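Local coordinates for protein phenylacetaldehyde dehydrogenase (Burkholderia cenocepacia, PDB 4O5H) that probably catalyses the NAD+-dependent oxidation of phenylacetaldehyde to phenylacetate, as a member of the aldehyde dehydrogenase family, at residues 167-172 against 506-511; 31-36 against 63-68; 15-20 against 350-355; 404-409 against 421-426. All coordinates share one frame; numbering follows the deposited sequence.

Contact 1 of 4, residues 167-172 against 506-511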
loop_
_atom_site.group_PDB
_atom_site.type_symbol
_atom_site.label_atom_id
_atom_site.label_comp_id
_atom_site.label_asym_id
_atom_site.label_seq_id
_atom_site.Cartn_x
_atom_site.Cartn_y
_atom_site.Cartn_z
ATOM N N PHE A 167 26.821 -12.056 -1.307
ATOM C CA PHE A 167 26.622 -11.074 -0.264
ATOM C C PHE A 167 25.324 -10.344 -0.597
ATOM O O PHE A 167 25.251 -9.728 -1.638
ATOM C CB PHE A 167 27.797 -10.116 -0.238
ATOM C CG PHE A 167 27.614 -8.958 0.697
ATOM C CD1 PHE A 167 27.496 -9.178 2.076
ATOM C CD2 PHE A 167 27.593 -7.663 0.218
ATOM C CE1 PHE A 167 27.338 -8.113 2.948
ATOM C CE2 PHE A 167 27.444 -6.585 1.081
ATOM C CZ PHE A 167 27.300 -6.807 2.452
ATOM N N ALA A 168 24.332 -10.401 0.289
ATOM C CA ALA A 168 22.979 -9.888 0.009
ATOM C C ALA A 168 22.390 -9.106 1.181
ATOM O O ALA A 168 22.619 -9.468 2.335
ATOM C CB ALA A 168 22.052 -11.048 -0.328
ATOM N N TYR A 169 21.765 -7.977 0.870
ATOM C CA TYR A 169 21.243 -7.050 1.851
ATOM C C TYR A 169 20.157 -6.184 1.254
ATOM O O TYR A 169 19.926 -6.233 0.079
ATOM C CB TYR A 169 22.349 -6.185 2.442
ATOM C CG TYR A 169 23.039 -5.226 1.487
ATOM C CD1 TYR A 169 24.119 -5.635 0.699
ATOM C CD2 TYR A 169 22.639 -3.902 1.392
ATOM C CE1 TYR A 169 24.739 -4.752 -0.180
ATOM C CE2 TYR A 169 23.281 -2.995 0.517
ATOM C CZ TYR A 169 24.333 -3.441 -0.262
ATOM O OH TYR A 169 24.962 -2.585 -1.117
ATOM N N THR A 170 19.410 -5.493 2.112
ATOM C CA THR A 170 18.412 -4.530 1.718
ATOM C C THR A 170 18.813 -3.135 2.205
ATOM O O THR A 170 19.467 -2.977 3.268
ATOM C CB THR A 170 16.989 -4.876 2.215
ATOM O OG1 THR A 170 16.970 -4.857 3.639
ATOM C CG2 THR A 170 16.561 -6.247 1.713
ATOM N N ARG A 171 18.472 -2.145 1.399
ATOM C CA ARG A 171 18.619 -0.721 1.707
ATOM C C ARG A 171 17.282 -0.118 1.766
ATOM O O ARG A 171 16.396 -0.471 0.963
ATOM C CB ARG A 171 19.226 0.036 0.555
ATOM C CG ARG A 171 20.656 -0.202 0.318
ATOM C CD ARG A 171 21.136 0.373 -1.019
ATOM N NE ARG A 171 20.783 1.755 -1.279
ATOM C CZ ARG A 171 21.413 2.827 -0.823
ATOM N NH1 ARG A 171 22.501 2.733 -0.066
ATOM N NH2 ARG A 171 20.952 4.010 -1.143
ATOM N N LYS A 172 17.084 0.817 2.678
ATOM C CA LYS A 172 15.827 1.514 2.714
ATOM C C LYS A 172 16.090 2.902 2.167
ATOM O O LYS A 172 16.939 3.603 2.684
ATOM C CB LYS A 172 15.239 1.488 4.124
ATOM C CG LYS A 172 14.744 0.116 4.494
ATOM C CD LYS A 172 13.950 0.146 5.778
ATOM C CE LYS A 172 13.492 -1.260 6.146
ATOM N NZ LYS A 172 13.020 -1.220 7.573
ATOM N N VAL A 506 19.945 -5.853 -2.698
ATOM C CA VAL A 506 21.233 -5.860 -3.355
ATOM C C VAL A 506 21.839 -7.249 -3.191
ATOM O O VAL A 506 21.891 -7.771 -2.071
ATOM C CB VAL A 506 22.177 -4.809 -2.733
ATOM C CG1 VAL A 506 23.511 -4.762 -3.474
ATOM C CG2 VAL A 506 21.515 -3.428 -2.785
ATOM N N MET A 507 22.312 -7.836 -4.281
ATOM C CA MET A 507 22.841 -9.180 -4.239
ATOM C C MET A 507 24.086 -9.253 -5.084
ATOM O O MET A 507 24.024 -9.143 -6.296
ATOM C CB MET A 507 21.787 -10.171 -4.756
ATOM C CG MET A 507 22.201 -11.634 -4.669
ATOM S SD MET A 507 21.001 -12.758 -5.454
ATOM C CE MET A 507 20.007 -13.441 -4.185
ATOM N N MET A 508 25.217 -9.457 -4.424
ATOM C CA MET A 508 26.526 -9.419 -5.060
ATOM C C MET A 508 27.148 -10.808 -5.082
ATOM O O MET A 508 27.324 -11.438 -4.050
ATOM C CB MET A 508 27.449 -8.514 -4.298
ATOM C CG MET A 508 26.922 -7.115 -4.080
ATOM S SD MET A 508 28.247 -5.941 -3.747
ATOM C CE MET A 508 27.347 -4.460 -3.390
ATOM N N ASN A 509 27.492 -11.271 -6.272
ATOM C CA ASN A 509 28.248 -12.495 -6.414
ATOM C C ASN A 509 29.722 -12.127 -6.415
ATOM O O ASN A 509 30.221 -11.527 -7.381
ATOM C CB ASN A 509 27.879 -13.197 -7.703
ATOM C CG ASN A 509 28.734 -14.417 -7.979
ATOM O OD1 ASN A 509 29.463 -14.925 -7.156
ATOM N ND2 ASN A 509 28.626 -14.893 -9.200
ATOM N N TYR A 510 30.406 -12.483 -5.344
ATOM C CA TYR A 510 31.798 -12.094 -5.207
ATOM C C TYR A 510 32.784 -13.247 -5.455
ATOM O O TYR A 510 33.925 -13.179 -5.052
ATOM C CB TYR A 510 32.013 -11.466 -3.843
ATOM C CG TYR A 510 31.792 -12.347 -2.653
ATOM C CD1 TYR A 510 32.826 -13.102 -2.116
ATOM C CD2 TYR A 510 30.547 -12.375 -1.998
ATOM C CE1 TYR A 510 32.638 -13.880 -0.981
ATOM C CE2 TYR A 510 30.353 -13.140 -0.863
ATOM C CZ TYR A 510 31.416 -13.866 -0.355
ATOM O OH TYR A 510 31.225 -14.647 0.732
ATOM N N ALA A 511 32.318 -14.312 -6.085
ATOM C CA ALA A 511 33.122 -15.501 -6.274
ATOM C C ALA A 511 34.260 -15.153 -7.246
ATOM O O ALA A 511 34.057 -14.329 -8.101
ATOM C CB ALA A 511 32.264 -16.623 -6.842
ATOM O OXT ALA A 511 35.402 -15.618 -7.176
#
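F167 and Y169 pair with M508 and V506 in an antiparallel ladder, the two strand segments running 4.7 Å apart with their directions at 170°. Four backbone hydrogen bonds define the register. F167 N donates to M508 O, and M508 N donates back to F167 O at 2.8 Å, while Y169 and V506 exchange the same reciprocal pair. A168 and M507 form the non-hydrogen-bonded pair between them; here A168 CA comes to 3.2 Å from V506 O in a CA-H...O contact.

The apolar packing gathers on the face that carries F167, Y169, V506 and M508. With CG lodged between the backbone N and the carbonyl carbon (chi1 65°), the Y169 ring leans over V506, whose CB lies 3.7 Å from the ring centroid and close to the normal, a CH-pi contact displaced toward the rim. V506 CG1 adds a 3.5 Å approach to Y169 CE1. M508 reaches the same ring from the edge: its CE is 3.8 Å from Y169 OH. At the end of the ladder, the Y510 ring turns its edge to the backbone of F167, with Y510 CE2 3.7 Å from F167 N.

On its other edge, strand 501-509 pairs in parallel with a strand of the second subunit, against which M508 packs on V468 of that subunit. The contact thus belongs to the oligomerisation arm known in this family. Its chemistry implies a division of labour: backbone bonds set the alignment, and the side chains add apolar cover on the tyrosine-bearing face.

Contact 2 of 4, residues 31-36 against 63-68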
loop_
_atom_site.group_PDB
_atom_site.type_symbol
_atom_site.label_atom_id
_atom_site.label_comp_id
_atom_site.label_asym_id
_atom_site.label_seq_id
_atom_site.Cartn_x
_atom_site.Cartn_y
_atom_site.Cartn_z
ATOM N N LYS A 31 -1.044 36.767 3.164
ATOM C CA LYS A 31 -0.669 35.333 3.236
ATOM C C LYS A 31 -0.258 34.890 1.860
ATOM O O LYS A 31 -0.918 35.230 0.872
ATOM C CB LYS A 31 -1.854 34.427 3.643
ATOM C CG LYS A 31 -2.648 34.881 4.854
ATOM C CD LYS A 31 -1.871 34.815 6.153
ATOM C CE LYS A 31 -2.802 35.275 7.247
ATOM N NZ LYS A 31 -3.292 36.685 7.122
ATOM N N GLN A 32 0.740 34.025 1.820
ATOM C CA GLN A 32 1.223 33.447 0.578
ATOM C C GLN A 32 1.498 31.947 0.728
ATOM O O GLN A 32 1.630 31.444 1.838
ATOM C CB GLN A 32 2.495 34.166 0.178
ATOM C CG GLN A 32 2.263 35.629 -0.112
ATOM C CD GLN A 32 3.474 36.276 -0.651
ATOM O OE1 GLN A 32 4.493 36.381 0.038
ATOM N NE2 GLN A 32 3.406 36.696 -1.912
ATOM N N MET A 33 1.608 31.263 -0.406
ATOM C CA MET A 33 2.040 29.861 -0.443
ATOM C C MET A 33 3.566 29.786 -0.341
ATOM O O MET A 33 4.251 30.718 -0.710
ATOM C CB MET A 33 1.647 29.214 -1.769
ATOM C CG MET A 33 0.174 29.164 -1.971
ATOM S SD MET A 33 -0.299 28.370 -3.488
ATOM C CE MET A 33 0.034 29.607 -4.756
ATOM N N LEU A 34 4.073 28.627 0.047
ATOM C CA LEU A 34 5.515 28.381 0.059
ATOM C C LEU A 34 5.874 27.450 -1.090
ATOM O O LEU A 34 5.523 26.252 -1.058
ATOM C CB LEU A 34 5.920 27.759 1.395
ATOM C CG LEU A 34 7.397 27.359 1.519
ATOM C CD1 LEU A 34 8.282 28.566 1.326
ATOM C CD2 LEU A 34 7.671 26.731 2.864
ATOM N N ILE A 35 6.490 28.001 -2.120
ATOM C CA ILE A 35 6.797 27.244 -3.320
ATOM C C ILE A 35 8.286 27.365 -3.606
ATOM O O ILE A 35 8.773 28.418 -4.037
ATOM C CB ILE A 35 5.954 27.726 -4.516
ATOM C CG1 ILE A 35 4.498 27.485 -4.180
ATOM C CG2 ILE A 35 6.336 26.992 -5.808
ATOM C CD1 ILE A 35 3.518 27.948 -5.208
ATOM N N GLY A 36 9.013 26.297 -3.318
ATOM C CA GLY A 36 10.457 26.333 -3.426
ATOM C C GLY A 36 11.035 27.395 -2.494
ATOM O O GLY A 36 10.639 27.484 -1.332
ATOM N N PRO A 63 -3.962 32.269 -0.961
ATOM C CA PRO A 63 -4.033 31.975 -2.365
ATOM C C PRO A 63 -4.921 30.793 -2.707
ATOM O O PRO A 63 -4.951 29.798 -1.977
ATOM C CB PRO A 63 -2.588 31.695 -2.752
ATOM C CG PRO A 63 -1.803 32.504 -1.756
ATOM C CD PRO A 63 -2.582 32.272 -0.484
ATOM N N GLU A 64 -5.586 30.915 -3.856
ATOM C CA GLU A 64 -6.338 29.833 -4.460
ATOM C C GLU A 64 -5.541 29.244 -5.644
ATOM O O GLU A 64 -5.635 29.719 -6.776
ATOM C CB GLU A 64 -7.681 30.360 -4.945
ATOM C CG GLU A 64 -8.568 29.238 -5.451
ATOM C CD GLU A 64 -9.526 29.646 -6.535
ATOM O OE1 GLU A 64 -10.114 30.736 -6.523
ATOM O OE2 GLU A 64 -9.686 28.835 -7.416
ATOM N N ALA A 65 -4.769 28.194 -5.364
ATOM C CA ALA A 65 -3.843 27.606 -6.346
ATOM C C ALA A 65 -4.583 26.825 -7.397
ATOM O O ALA A 65 -5.589 26.222 -7.108
ATOM C CB ALA A 65 -2.871 26.679 -5.664
ATOM N N ASP A 66 -4.095 26.882 -8.626
ATOM C CA ASP A 66 -4.564 25.968 -9.668
ATOM C C ASP A 66 -3.440 24.980 -10.004
ATOM O O ASP A 66 -2.408 24.920 -9.304
ATOM C CB ASP A 66 -5.189 26.721 -10.877
ATOM C CG ASP A 66 -4.160 27.474 -11.743
ATOM O OD1 ASP A 66 -2.949 27.288 -11.625
ATOM O OD2 ASP A 66 -4.568 28.299 -12.578
ATOM N N GLU A 67 -3.648 24.220 -11.060
ATOM C CA GLU A 67 -2.724 23.212 -11.506
ATOM C C GLU A 67 -1.315 23.772 -11.782
ATOM O O GLU A 67 -0.301 23.101 -11.494
ATOM C CB GLU A 67 -3.310 22.532 -12.768
ATOM C CG GLU A 67 -2.571 21.275 -13.153
ATOM C CD GLU A 67 -3.371 20.374 -14.119
ATOM O OE1 GLU A 67 -3.954 20.927 -15.085
ATOM O OE2 GLU A 67 -3.392 19.111 -13.923
ATOM N N ARG A 68 -1.231 24.999 -12.286
ATOM C CA ARG A 68 0.071 25.624 -12.591
ATOM C C ARG A 68 0.885 25.770 -11.320
ATOM O O ARG A 68 2.067 25.467 -11.287
ATOM C CB ARG A 68 -0.089 27.040 -13.179
ATOM C CG ARG A 68 -0.794 27.124 -14.508
ATOM C CD ARG A 68 -1.065 28.589 -14.901
ATOM N NE ARG A 68 -2.191 29.159 -14.166
ATOM C CZ ARG A 68 -2.655 30.394 -14.326
ATOM N NH1 ARG A 68 -2.085 31.242 -15.184
ATOM N NH2 ARG A 68 -3.702 30.800 -13.622
#
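M33 packs on P63 and A65 where the first strand of a small beta hairpin, 33-35 paired antiparallel with 38-40, meets the end of strand 57-63 and the N-capped start of helix 67-82. The contact between the segments is by van der Waals packing; no hydrogen bond joins them.

Among the apolar contacts, the M33 side chain and the proline ring run antiparallel alongside one another. M33 CG lies 3.8 Å from P63 CB. Because the methionine bends at its last torsion (chi3 -77°), the methyl folds back to the same carbon, with M33 CE 3.9 Å from P63 CB, while the sulfur faces the next small residue, M33 SD standing 3.8 Å from A65 CB. Further round the ring, P63 CD is 3.7 Å from K31 O, and P63 CG lies near both M33 N and M33 CG.

Backbone partners outside fix both sides. M33 bonds to S40 within the hairpin, and A65 bonds to T238, whose hydroxyl also meets P63 O.

The polar interactions are local to 63-68. D66 caps the helix, its OD1 accepting from R68 N at 2.9 Å. The same carboxylate forms a salt bridge with the R68 guanidinium, gripped side-on: R68 NH2 meets D66 OD2 at 2.8 Å, while R68 NE bonds D66 OD2 at 3.0 Å on its syn lone pair and D66 OD1 only weakly (3.2 Å), so OD2 takes two donors.

Contact 3 of 4, residues 15-20 against 350-355; sequences ETFALL and MDPATQ
Two first torsions bring F17 against D351. In F17, CG stands opposite the carbonyl carbon and next to the backbone N (chi1 -74°), which throws the ring toward 350-355; in D351, CG is trans to the backbone N (chi1 -179°), which brings the carboxylate obliquely against the CZ end of that ring. M350 is folded at both of its later torsions, and this curls its methyl back to L19.

The main-chain link from M350 to D351 passes over one face of the F17 ring. D351 CA lies 3.8 Å from the ring centroid, nearly on the normal, a CH-pi contact offset toward the rim. On the same face M350 O is 3.8 Å from F17 CG. The carboxylate approaches closely, D351 CG being 3.3 Å from F17 CZ, with its plane turned 35° from the ring. P352 CD touches F17 CE1 obliquely at 4.0 Å.

A second, apolar patch is made by M350 CE, 3.7 Å from L19 CD2, the two side chains crossing at about a right angle; the same methyl lies 3.6 Å from A18 O. Helix 109-120 adjoins both residues, through L118 at L19 and R110 at M350.

D351 also shapes its own loop: D351 OD1 accepts from A353 N at 2.8 Å, an Asx turn inside the type I turn D351-T354. No hydrogen bond crosses between the two segments, so packing of the F17 ring and the M350 methyl joins them; L20 N is also hydrogen-bonded to E114 of helix 109-120. The acidic group of E15 near D351 would, if anything, weaken the attachment slightly and might raise the pKa of either acid.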
loop_
_atom_site.group_PDB
_atom_site.type_symbol
_atom_site.label_atom_id
_atom_site.label_comp_id
_atom_site.label_asym_id
_atom_site.label_seq_id
_atom_site.Cartn_x
_atom_site.Cartn_y
_atom_site.Cartn_z
ATOM N N GLU A 15 -19.405 38.501 23.654
ATOM C CA GLU A 15 -18.125 38.693 24.350
ATOM C C GLU A 15 -16.929 38.376 23.458
ATOM O O GLU A 15 -17.041 37.570 22.544
ATOM C CB GLU A 15 -18.111 37.811 25.600
ATOM C CG GLU A 15 -16.753 37.489 26.210
ATOM C CD GLU A 15 -16.912 36.719 27.513
ATOM O OE1 GLU A 15 -17.912 35.988 27.639
ATOM O OE2 GLU A 15 -16.058 36.844 28.417
ATOM N N THR A 16 -15.801 39.040 23.711
ATOM C CA THR A 16 -14.578 38.822 22.932
ATOM C C THR A 16 -13.442 38.369 23.856
ATOM O O THR A 16 -13.496 38.553 25.069
ATOM C CB THR A 16 -14.142 40.075 22.146
ATOM O OG1 THR A 16 -13.755 41.096 23.064
ATOM C CG2 THR A 16 -15.272 40.569 21.230
ATOM N N PHE A 17 -12.422 37.760 23.271
ATOM C CA PHE A 17 -11.347 37.111 24.035
ATOM C C PHE A 17 -10.019 37.565 23.504
ATOM O O PHE A 17 -9.878 37.731 22.308
ATOM C CB PHE A 17 -11.544 35.601 23.906
ATOM C CG PHE A 17 -12.690 35.115 24.741
ATOM C CD1 PHE A 17 -12.570 35.105 26.138
ATOM C CD2 PHE A 17 -13.909 34.794 24.161
ATOM C CE1 PHE A 17 -13.631 34.727 26.954
ATOM C CE2 PHE A 17 -14.970 34.417 24.965
ATOM C CZ PHE A 17 -14.836 34.382 26.363
ATOM N N ALA A 18 -9.047 37.774 24.382
ATOM C CA ALA A 18 -7.799 38.409 23.981
ATOM C C ALA A 18 -6.993 37.460 23.113
ATOM O O ALA A 18 -7.078 36.261 23.252
ATOM C CB ALA A 18 -6.991 38.808 25.205
ATOM N N LEU A 19 -6.200 38.018 22.217
ATOM C CA LEU A 19 -5.330 37.242 21.372
ATOM C C LEU A 19 -3.929 37.740 21.596
ATOM O O LEU A 19 -3.735 38.911 21.877
ATOM C CB LEU A 19 -5.682 37.471 19.912
ATOM C CG LEU A 19 -7.011 36.940 19.412
ATOM C CD1 LEU A 19 -7.181 37.316 17.965
ATOM C CD2 LEU A 19 -7.069 35.438 19.578
ATOM N N LEU A 20 -2.952 36.859 21.403
ATOM C CA LEU A 20 -1.571 37.293 21.442
ATOM C C LEU A 20 -1.352 38.322 20.353
ATOM O O LEU A 20 -1.932 38.241 19.259
ATOM C CB LEU A 20 -0.604 36.112 21.258
ATOM C CG LEU A 20 -0.560 35.074 22.380
ATOM C CD1 LEU A 20 0.371 33.961 21.975
ATOM C CD2 LEU A 20 -0.091 35.675 23.688
ATOM N N MET A 350 -12.354 30.206 21.505
ATOM C CA MET A 350 -11.452 31.024 22.281
ATOM C C MET A 350 -11.902 31.252 23.729
ATOM O O MET A 350 -11.106 31.714 24.536
ATOM C CB MET A 350 -11.210 32.359 21.583
ATOM C CG MET A 350 -10.244 32.297 20.420
ATOM S SD MET A 350 -8.572 31.825 20.904
ATOM C CE MET A 350 -8.203 33.032 22.167
ATOM N N ASP A 351 -13.136 30.880 24.080
ATOM C CA ASP A 351 -13.621 30.996 25.461
ATOM C C ASP A 351 -13.183 29.759 26.225
ATOM O O ASP A 351 -13.494 28.651 25.815
ATOM C CB ASP A 351 -15.158 31.097 25.454
ATOM C CG ASP A 351 -15.777 31.246 26.854
ATOM O OD1 ASP A 351 -15.142 30.957 27.882
ATOM O OD2 ASP A 351 -16.957 31.614 26.888
ATOM N N PRO A 352 -12.467 29.937 27.352
ATOM C CA PRO A 352 -11.955 28.788 28.065
ATOM C C PRO A 352 -13.078 27.937 28.637
ATOM O O PRO A 352 -12.850 26.785 28.926
ATOM C CB PRO A 352 -11.123 29.388 29.206
ATOM C CG PRO A 352 -11.120 30.852 29.038
ATOM C CD PRO A 352 -11.901 31.219 27.828
ATOM N N ALA A 353 -14.277 28.477 28.770
ATOM C CA ALA A 353 -15.404 27.674 29.227
ATOM C C ALA A 353 -15.962 26.727 28.161
ATOM O O ALA A 353 -16.720 25.833 28.484
ATOM C CB ALA A 353 -16.508 28.584 29.736
ATOM N N THR A 354 -15.590 26.914 26.899
ATOM C CA THR A 354 -16.250 26.199 25.823
ATOM C C THR A 354 -15.817 24.757 25.827
ATOM O O THR A 354 -14.627 24.464 25.857
ATOM C CB THR A 354 -15.953 26.820 24.461
ATOM O OG1 THR A 354 -16.671 28.039 24.321
ATOM C CG2 THR A 354 -16.357 25.867 23.333
ATOM N N GLN A 355 -16.776 23.851 25.772
ATOM C CA GLN A 355 -16.490 22.442 25.589
ATOM C C GLN A 355 -16.827 21.931 24.209
ATOM O O GLN A 355 -16.216 20.969 23.747
ATOM C CB GLN A 355 -17.269 21.635 26.621
ATOM C CG GLN A 355 -16.928 22.027 28.032
ATOM C CD GLN A 355 -17.872 21.399 29.034
ATOM O OE1 GLN A 355 -19.040 21.764 29.129
ATOM N NE2 GLN A 355 -17.347 20.495 29.830
#

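Contact 4 of 4, residues 404-409 against 421-426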
loop_
_atom_site.group_PDB
_atom_site.type_symbol
_atom_site.label_atom_id
_atom_site.label_comp_id
_atom_site.label_asym_id
_atom_site.label_seq_id
_atom_site.Cartn_x
_atom_site.Cartn_y
_atom_site.Cartn_z
ATOM N N THR A 404 -32.820 3.567 17.256
ATOM C CA THR A 404 -32.253 3.415 15.914
ATOM C C THR A 404 -32.124 1.947 15.560
ATOM O O THR A 404 -32.155 1.097 16.429
ATOM C CB THR A 404 -30.870 4.039 15.827
ATOM O OG1 THR A 404 -30.053 3.524 16.887
ATOM C CG2 THR A 404 -30.950 5.551 15.938
ATOM N N THR A 405 -31.999 1.650 14.273
ATOM C CA THR A 405 -31.750 0.277 13.801
ATOM C C THR A 405 -30.591 0.290 12.794
ATOM O O THR A 405 -30.261 1.342 12.226
ATOM C CB THR A 405 -32.967 -0.297 13.059
ATOM O OG1 THR A 405 -33.168 0.477 11.879
ATOM C CG2 THR A 405 -34.218 -0.261 13.921
ATOM N N GLN A 406 -30.029 -0.884 12.524
ATOM C CA GLN A 406 -28.888 -0.992 11.618
ATOM C C GLN A 406 -29.223 -0.563 10.197
ATOM O O GLN A 406 -28.325 -0.211 9.447
ATOM C CB GLN A 406 -28.308 -2.422 11.617
ATOM C CG GLN A 406 -27.767 -2.869 12.977
ATOM C CD GLN A 406 -26.538 -2.081 13.413
ATOM O OE1 GLN A 406 -26.577 -1.331 14.398
ATOM N NE2 GLN A 406 -25.439 -2.231 12.658
ATOM N N ALA A 407 -30.496 -0.562 9.833
ATOM C CA ALA A 407 -30.882 -0.141 8.489
ATOM C C ALA A 407 -30.884 1.368 8.283
ATOM O O ALA A 407 -30.961 1.829 7.156
ATOM C CB ALA A 407 -32.276 -0.699 8.161
ATOM N N MET A 408 -30.870 2.156 9.341
ATOM C CA MET A 408 -31.056 3.601 9.163
ATOM C C MET A 408 -29.810 4.278 8.651
ATOM O O MET A 408 -28.698 3.883 9.002
ATOM C CB MET A 408 -31.420 4.249 10.495
ATOM C CG MET A 408 -32.757 3.800 11.053
ATOM S SD MET A 408 -33.108 4.713 12.558
ATOM C CE MET A 408 -34.679 3.957 12.998
ATOM N N ARG A 409 -29.983 5.335 7.879
ATOM C CA ARG A 409 -28.820 6.102 7.329
ATOM C C ARG A 409 -27.883 6.624 8.411
ATOM O O ARG A 409 -26.675 6.535 8.255
ATOM C CB ARG A 409 -29.280 7.274 6.503
ATOM C CG ARG A 409 -30.112 6.878 5.310
ATOM C CD ARG A 409 -30.341 8.059 4.389
ATOM N NE ARG A 409 -29.049 8.570 3.952
ATOM C CZ ARG A 409 -28.838 9.798 3.512
ATOM N NH1 ARG A 409 -29.837 10.654 3.402
ATOM N NH2 ARG A 409 -27.603 10.166 3.162
ATOM N N VAL A 421 -25.474 7.412 17.804
ATOM C CA VAL A 421 -26.593 6.477 17.775
ATOM C C VAL A 421 -26.277 5.415 18.826
ATOM O O VAL A 421 -25.132 4.984 18.928
ATOM C CB VAL A 421 -26.850 5.871 16.386
ATOM C CG1 VAL A 421 -27.199 6.969 15.396
ATOM C CG2 VAL A 421 -25.649 5.056 15.871
ATOM N N ALA A 422 -27.279 5.032 19.629
ATOM C CA ALA A 422 -27.026 4.101 20.715
ATOM C C ALA A 422 -28.095 3.017 20.778
ATOM O O ALA A 422 -29.300 3.331 20.804
ATOM C CB ALA A 422 -26.994 4.850 22.031
ATOM N N MET A 423 -27.643 1.770 20.874
ATOM C CA MET A 423 -28.520 0.579 20.859
ATOM C C MET A 423 -28.061 -0.477 21.854
ATOM O O MET A 423 -26.875 -0.566 22.154
ATOM C CB MET A 423 -28.513 -0.034 19.451
ATOM C CG MET A 423 -29.232 0.816 18.393
ATOM S SD MET A 423 -28.553 0.614 16.716
ATOM C CE MET A 423 -27.090 1.610 16.855
ATOM N N PRO A 424 -28.997 -1.311 22.336
ATOM C CA PRO A 424 -28.690 -2.384 23.248
ATOM C C PRO A 424 -28.252 -3.664 22.555
ATOM O O PRO A 424 -28.490 -3.845 21.379
ATOM C CB PRO A 424 -30.026 -2.602 23.965
ATOM C CG PRO A 424 -31.056 -2.298 22.909
ATOM C CD PRO A 424 -30.456 -1.164 22.119
ATOM N N PHE A 425 -27.593 -4.544 23.302
ATOM C CA PHE A 425 -27.358 -5.908 22.879
ATOM C C PHE A 425 -27.445 -6.823 24.073
ATOM O O PHE A 425 -27.174 -6.411 25.197
ATOM C CB PHE A 425 -25.999 -6.080 22.202
ATOM C CG PHE A 425 -24.825 -5.957 23.135
ATOM C CD1 PHE A 425 -24.308 -7.068 23.770
ATOM C CD2 PHE A 425 -24.172 -4.722 23.303
ATOM C CE1 PHE A 425 -23.229 -6.959 24.621
ATOM C CE2 PHE A 425 -23.065 -4.608 24.137
ATOM C CZ PHE A 425 -22.613 -5.723 24.816
ATOM N N ASP A 426 -27.802 -8.086 23.812
ATOM C CA ASP A 426 -27.972 -9.086 24.885
ATOM C C ASP A 426 -26.797 -9.986 25.074
ATOM O O ASP A 426 -26.629 -10.500 26.145
ATOM C CB ASP A 426 -29.204 -9.947 24.619
ATOM C CG ASP A 426 -30.483 -9.161 24.758
ATOM O OD1 ASP A 426 -30.503 -8.167 25.534
ATOM O OD2 ASP A 426 -31.450 -9.499 24.054
#
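Q406 brings the single flat side-chain group of this contact, a primary amide that meets M423 at its oxygen end, OE1 lying 3.6 Å from M423 SD. Both ends of that amide are held from outside: OE1 accepts from the hydroxyl of Y324, and NE2 is hydrogen-bonded to D437 OD2, which fixes the rotation of the group.

M423 also crosses T404 at about a right angle. Rotation about chi1 (52°) sets T404 OG1 between the backbone N and the carbonyl carbon, where it faces the thioether, 3.2 Å from M423 CG and 3.3 Å from M423 SD. No hydrogen-bonding partner for this buried hydroxyl is found anywhere in the model. T404 CG2 turns to V421, two residues back on the same strand as M423, 4.0 Å from V421 CG1.

The loop itself is a type I turn from T405 to M408, closed by M408 N to T405 O at 3.1 Å, with M408 as N-cap of helix 409-412. Strands 399-402 and 419-425 are parallel neighbours in the sheet, joined for instance by the backbone bond of A422 with L401. The packing therefore sits within a beta-alpha-beta crossover of the seven-stranded sheet, in the alpha/beta catalytic domain of the aldehyde dehydrogenase fold.

How the contacts relate
From the N terminus, residues 15-20 open contact 3, which waits for 350-355. Within that span contact 2 opens and closes, bringing 63-68 back to the hairpin strand after only 27 residues. Contact 1 then opens at 167-172, before contact 3 is complete, so these two long loops cross; their centres lie about 61 Å apart. After contact 3 closes, contact 4 makes a short local closure at 404-426, lying wholly between the two segments of contact 1, which ends at the C terminus. Contact 3 fixes the N-terminal tail to the loop before helix 362-378, contact 2 the hairpin to the start of helix 67-82, contact 4 a crossover loop to its sheet, and contact 1 the two strands of the arm.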